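Local coordinates for protein TodX (Pseudomonas putida, PDB 3BS0) that transports toluene, and probably related aromatic hydrocarbons, across the bacterial outer membrane as a beta-barrel channel of the FadL family, at residues A[25-30]-A[83-88]; A[60-65]-A[413-418]. All blocks are in the same frame, centred on the assembly; numbering follows the deposited sequence.

Contact 1: A[25-30]-A[83-88]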
loop_
_atom_site.group_PDB
_atom_site.type_symbol
_atom_site.label_atom_id
_atom_site.label_comp_id
_atom_site.label_asym_id
_atom_site.label_seq_id
_atom_site.Cartn_x
_atom_site.Cartn_y
_atom_site.Cartn_z
ATOM N N THR A 25 7.057 -9.184 -16.584
ATOM C CA THR A 25 6.002 -8.633 -15.763
ATOM C C THR A 25 5.501 -7.326 -16.382
ATOM O O THR A 25 4.467 -6.796 -16.001
ATOM C CB THR A 25 6.551 -8.427 -14.330
ATOM O OG1 THR A 25 6.174 -9.554 -13.524
ATOM C CG2 THR A 25 6.044 -7.124 -13.713
ATOM N N GLY A 26 6.237 -6.823 -17.363
ATOM C CA GLY A 26 5.827 -5.597 -18.009
ATOM C C GLY A 26 6.610 -4.434 -17.462
ATOM O O GLY A 26 7.585 -4.635 -16.740
ATOM N N ASN A 27 6.189 -3.218 -17.787
ATOM C CA ASN A 27 6.888 -2.031 -17.322
ATOM C C ASN A 27 6.967 -1.889 -15.800
ATOM O O ASN A 27 7.878 -1.237 -15.291
ATOM C CB ASN A 27 6.253 -0.788 -17.933
ATOM C CG ASN A 27 6.565 -0.647 -19.409
ATOM O OD1 ASN A 27 7.128 -1.551 -20.028
ATOM N ND2 ASN A 27 6.199 0.493 -19.983
ATOM N N ALA A 28 6.039 -2.516 -15.074
ATOM C CA ALA A 28 6.031 -2.429 -13.607
ATOM C C ALA A 28 7.270 -3.055 -12.954
ATOM O O ALA A 28 7.560 -2.799 -11.787
ATOM C CB ALA A 28 4.774 -3.073 -13.051
ATOM N N ALA A 29 8.006 -3.873 -13.706
ATOM C CA ALA A 29 9.212 -4.491 -13.172
ATOM C C ALA A 29 10.143 -3.388 -12.698
ATOM O O ALA A 29 11.099 -3.640 -11.970
ATOM C CB ALA A 29 9.896 -5.323 -14.229
ATOM N N LEU A 30 9.852 -2.157 -13.109
ATOM C CA LEU A 30 10.666 -1.022 -12.714
ATOM C C LEU A 30 10.714 -0.871 -11.188
ATOM O O LEU A 30 11.598 -0.194 -10.658
ATOM C CB LEU A 30 10.139 0.262 -13.372
ATOM C CG LEU A 30 10.567 0.511 -14.828
ATOM C CD1 LEU A 30 9.752 1.623 -15.453
ATOM C CD2 LEU A 30 12.047 0.872 -14.851
ATOM N N GLN A 83 -1.418 4.570 -13.929
ATOM C CA GLN A 83 -0.071 4.041 -14.041
ATOM C C GLN A 83 0.421 4.239 -15.463
ATOM O O GLN A 83 -0.096 3.648 -16.413
ATOM C CB GLN A 83 -0.040 2.570 -13.628
ATOM C CG GLN A 83 -1.134 2.227 -12.600
ATOM C CD GLN A 83 -0.716 1.182 -11.582
ATOM O OE1 GLN A 83 -0.300 0.074 -11.940
ATOM N NE2 GLN A 83 -0.832 1.529 -10.297
ATOM N N LEU A 84 1.403 5.130 -15.587
ATOM C CA LEU A 84 2.033 5.462 -16.857
ATOM C C LEU A 84 3.504 5.063 -16.814
ATOM O O LEU A 84 4.173 5.224 -15.799
ATOM C CB LEU A 84 1.933 6.958 -17.106
ATOM C CG LEU A 84 0.755 7.439 -17.928
ATOM C CD1 LEU A 84 0.473 8.893 -17.593
ATOM C CD2 LEU A 84 1.064 7.259 -19.404
ATOM N N SER A 85 4.008 4.533 -17.919
ATOM C CA SER A 85 5.408 4.134 -17.966
ATOM C C SER A 85 5.838 3.781 -19.369
ATOM O O SER A 85 5.032 3.327 -20.200
ATOM C CB SER A 85 5.672 2.948 -17.031
ATOM O OG SER A 85 5.035 1.767 -17.483
ATOM N N TYR A 86 7.120 4.002 -19.622
ATOM C CA TYR A 86 7.706 3.724 -20.919
ATOM C C TYR A 86 9.065 3.052 -20.746
ATOM O O TYR A 86 9.885 3.476 -19.929
ATOM C CB TYR A 86 7.869 5.035 -21.689
ATOM C CG TYR A 86 8.331 4.877 -23.111
ATOM C CD1 TYR A 86 7.463 4.429 -24.100
ATOM C CD2 TYR A 86 9.637 5.199 -23.474
ATOM C CE1 TYR A 86 7.884 4.310 -25.424
ATOM C CE2 TYR A 86 10.075 5.084 -24.791
ATOM C CZ TYR A 86 9.197 4.645 -25.764
ATOM O OH TYR A 86 9.626 4.563 -27.079
ATOM N N VAL A 87 9.291 1.997 -21.515
ATOM C CA VAL A 87 10.547 1.275 -21.481
ATOM C C VAL A 87 11.149 1.273 -22.879
ATOM O O VAL A 87 10.484 0.934 -23.856
ATOM C CB VAL A 87 10.336 -0.160 -21.001
ATOM C CG1 VAL A 87 11.603 -0.980 -21.247
ATOM C CG2 VAL A 87 9.981 -0.156 -19.518
ATOM N N ALA A 88 12.420 1.647 -22.966
ATOM C CA ALA A 88 13.119 1.724 -24.253
ATOM C C ALA A 88 14.271 0.738 -24.378
ATOM O O ALA A 88 15.012 0.503 -23.419
ATOM C CB ALA A 88 13.632 3.149 -24.471
#

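Contact 2: A[60-65]-A[413-418]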
loop_
_atom_site.group_PDB
_atom_site.type_symbol
_atom_site.label_atom_id
_atom_site.label_comp_id
_atom_site.label_asym_id
_atom_site.label_seq_id
_atom_site.Cartn_x
_atom_site.Cartn_y
_atom_site.Cartn_z
ATOM N N HIS A 60 -17.649 -4.041 15.051
ATOM C CA HIS A 60 -18.795 -4.167 15.928
ATOM C C HIS A 60 -18.553 -3.725 17.350
ATOM O O HIS A 60 -17.445 -3.803 17.884
ATOM C CB HIS A 60 -19.311 -5.602 15.933
ATOM C CG HIS A 60 -20.068 -5.971 14.704
ATOM N ND1 HIS A 60 -21.369 -5.571 14.484
ATOM C CD2 HIS A 60 -19.700 -6.676 13.609
ATOM C CE1 HIS A 60 -21.772 -6.013 13.307
ATOM N NE2 HIS A 60 -20.777 -6.688 12.756
ATOM N N ASP A 61 -19.654 -3.308 17.955
ATOM C CA ASP A 61 -19.705 -2.812 19.312
ATOM C C ASP A 61 -19.994 -3.923 20.316
ATOM O O ASP A 61 -20.261 -5.071 19.948
ATOM C CB ASP A 61 -20.817 -1.767 19.393
ATOM C CG ASP A 61 -20.383 -0.529 20.102
ATOM O OD1 ASP A 61 -19.154 -0.341 20.222
ATOM O OD2 ASP A 61 -21.256 0.257 20.525
ATOM N N SER A 62 -19.938 -3.562 21.592
ATOM C CA SER A 62 -20.238 -4.495 22.656
ATOM C C SER A 62 -21.731 -4.391 22.890
ATOM O O SER A 62 -22.252 -4.921 23.866
ATOM C CB SER A 62 -19.502 -4.106 23.933
ATOM O OG SER A 62 -18.114 -4.298 23.777
ATOM N N HIS A 63 -22.419 -3.686 21.997
ATOM C CA HIS A 63 -23.863 -3.504 22.115
ATOM C C HIS A 63 -24.578 -3.898 20.830
ATOM O O HIS A 63 -25.788 -3.715 20.702
ATOM C CB HIS A 63 -24.195 -2.048 22.442
ATOM C CG HIS A 63 -23.481 -1.510 23.645
ATOM N ND1 HIS A 63 -22.536 -0.508 23.564
ATOM C CD2 HIS A 63 -23.597 -1.807 24.962
ATOM C CE1 HIS A 63 -22.103 -0.211 24.774
ATOM N NE2 HIS A 63 -22.730 -0.986 25.642
ATOM N N GLY A 64 -23.823 -4.424 19.870
ATOM C CA GLY A 64 -24.423 -4.831 18.612
ATOM C C GLY A 64 -24.478 -3.738 17.561
ATOM O O GLY A 64 -25.101 -3.920 16.515
ATOM N N ALA A 65 -23.847 -2.602 17.838
ATOM C CA ALA A 65 -23.818 -1.501 16.881
ATOM C C ALA A 65 -22.713 -1.763 15.863
ATOM O O ALA A 65 -21.680 -2.319 16.205
ATOM C CB ALA A 65 -23.555 -0.175 17.601
ATOM N N THR A 413 -14.045 1.871 27.420
ATOM C CA THR A 413 -14.186 0.426 27.286
ATOM C C THR A 413 -13.750 -0.053 25.911
ATOM O O THR A 413 -12.665 -0.609 25.736
ATOM C CB THR A 413 -15.657 -0.040 27.443
ATOM O OG1 THR A 413 -16.404 0.920 28.200
ATOM C CG2 THR A 413 -15.706 -1.387 28.147
ATOM N N GLU A 414 -14.629 0.182 24.943
ATOM C CA GLU A 414 -14.434 -0.239 23.572
ATOM C C GLU A 414 -13.698 -1.568 23.421
ATOM O O GLU A 414 -12.466 -1.624 23.330
ATOM C CB GLU A 414 -13.755 0.859 22.740
ATOM C CG GLU A 414 -14.726 1.579 21.779
ATOM C CD GLU A 414 -14.082 2.730 21.008
ATOM O OE1 GLU A 414 -14.634 3.131 19.955
ATOM O OE2 GLU A 414 -13.031 3.239 21.461
ATOM N N MET A 415 -14.490 -2.638 23.443
ATOM C CA MET A 415 -14.030 -4.010 23.231
ATOM C C MET A 415 -14.666 -4.240 21.861
ATOM O O MET A 415 -15.876 -4.441 21.749
ATOM C CB MET A 415 -14.646 -4.954 24.258
ATOM C CG MET A 415 -14.503 -6.422 23.912
ATOM S SD MET A 415 -15.761 -7.415 24.759
ATOM C CE MET A 415 -15.112 -7.448 26.417
ATOM N N LEU A 416 -13.846 -4.181 20.823
ATOM C CA LEU A 416 -14.326 -4.298 19.457
ATOM C C LEU A 416 -13.989 -5.577 18.729
ATOM O O LEU A 416 -13.139 -6.351 19.164
ATOM C CB LEU A 416 -13.761 -3.149 18.627
ATOM C CG LEU A 416 -14.054 -1.724 19.067
ATOM C CD1 LEU A 416 -13.194 -0.771 18.260
ATOM C CD2 LEU A 416 -15.525 -1.423 18.874
ATOM N N ARG A 417 -14.676 -5.788 17.609
ATOM C CA ARG A 417 -14.394 -6.929 16.760
ATOM C C ARG A 417 -14.485 -6.419 15.339
ATOM O O ARG A 417 -15.346 -5.616 15.020
ATOM C CB ARG A 417 -15.325 -8.127 17.039
ATOM C CG ARG A 417 -16.792 -7.931 16.855
ATOM C CD ARG A 417 -17.540 -9.137 17.456
ATOM N NE ARG A 417 -18.990 -8.982 17.345
ATOM C CZ ARG A 417 -19.697 -9.266 16.257
ATOM N NH1 ARG A 417 -19.102 -9.740 15.175
ATOM N NH2 ARG A 417 -20.997 -9.034 16.245
ATOM N N GLN A 418 -13.552 -6.861 14.506
ATOM C CA GLN A 418 -13.478 -6.404 13.135
ATOM C C GLN A 418 -13.404 -7.546 12.145
ATOM O O GLN A 418 -12.852 -8.609 12.440
ATOM C CB GLN A 418 -12.250 -5.515 12.967
ATOM C CG GLN A 418 -12.292 -4.541 11.794
ATOM C CD GLN A 418 -11.079 -3.608 11.776
ATOM O OE1 GLN A 418 -9.974 -4.001 11.384
ATOM N NE2 GLN A 418 -11.279 -2.377 12.227
#

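Contact 1: A[25-30]-A[83-88]
Asn-27 reaches out to Ser-85 and Val-87 from the N-terminal part of the chain, which plugs the barrel lumen in the FadL family; the two partners belong to strand 80-90 of the barrel wall. Ser-85 and Val-87 point inward to the plug, while Leu-84 and Tyr-86 turn to the other side of the wall. With CG set anti to its carbonyl carbon (chi1 -72°), Asn-27 sends its amide out from the short 3-10 turn onto this inner surface, where the two ends of the amide meet different neighbours. The nitrogen side faces Ser-85: ND2 makes a weak, bent hydrogen bond to the backbone O of Ser-85 at 3.1 Å. Ser-85 OG also lies near ND2, but its modelled position is uncertain. A further bond runs from ND2 to the carbonyl of Gln-45 on the adjoining strand 44-60, so the amide spans the seam between two barrel strands, and the Glu-47 carboxylate accepts the backbone N-H of Asn-27 through OE2. On the oxygen side, OD1 lies against a methyl, 3.2 Å from Val-87 CG2, as the asparagine and valine run alongside each other in opposite senses. Leu-30, three residues on in the 3-10 turn, reaches the same valine methyl more loosely, its CD1 4.4 Å from Val-87 CG2.

Contact 2: A[60-65]-A[413-418]
His-60 and Arg-417 pair where the first and last long strands of the beta barrel, 44-60 and 417-433, run antiparallel and close it into a cylinder. The tight part of the contact is here. His-60 N donates to Arg-417 O over 2.8 Å in a nearly straight bond; the return bond, Arg-417 N to His-60 O, is weak at 3.4 Å. Both side chains leave the sheet on the same face and stack. Arg-417 has its CG between the backbone N and the carbonyl carbon (chi1 60°), runs extended to NE, and then turns its guanidinium flat onto the imidazole, planes 12° apart and centres 4.1 Å apart. The overlap is offset: NH2 sits over the ring near its rim, while NH1 is 3.5 Å from His-60 CD2. Arg-417 is exposed, but its neighbour Leu-416 is buried: Leu-416 CD2 lies 3.2 Å from His-60 O, and the side chain also packs against Val-59, Phe-114 and Ile-366.

Toward Ser-62 and Met-415 the backbones diverge, and the contact thins into an exposed loop. What remains is one bond, from Ser-62 OG to Met-415 O at 3.0 Å, arriving in the carbonyl plane on a lone pair. The Met-415 side chain adds little beyond its CB, 3.6 Å from Ser-62 OG. His-60 and Arg-417 also touch a neighbouring molecule in the crystal. Chemically, the bond from His-60 N to Arg-417 O, with its weak return, sets the pairing of these two residues, while a flat guanidinium-imidazole stack is probably most comfortable with the histidine neutral.

How the contacts relate
After helix 11-15 the chain lays down 25-30 in the plug, then builds strand 44-60, turns through 60-65 into the short strand 66-69 and runs back along strand 80-90, which holds 83-88. Contact 1 closes this loop by bringing the plug against the second long strand of the wall. Contact 2 opens within it, at 60-65, but waits for the chain to go round the whole barrel to 413-418, so the two loops cross. One joins plug to wall and the other the wall's first and last long strands. They lie on opposite sides of the chain's centre, their centres 45 Å and nearest atoms about 24 Å apart, with strand 44-60 running between their neighbourhoods.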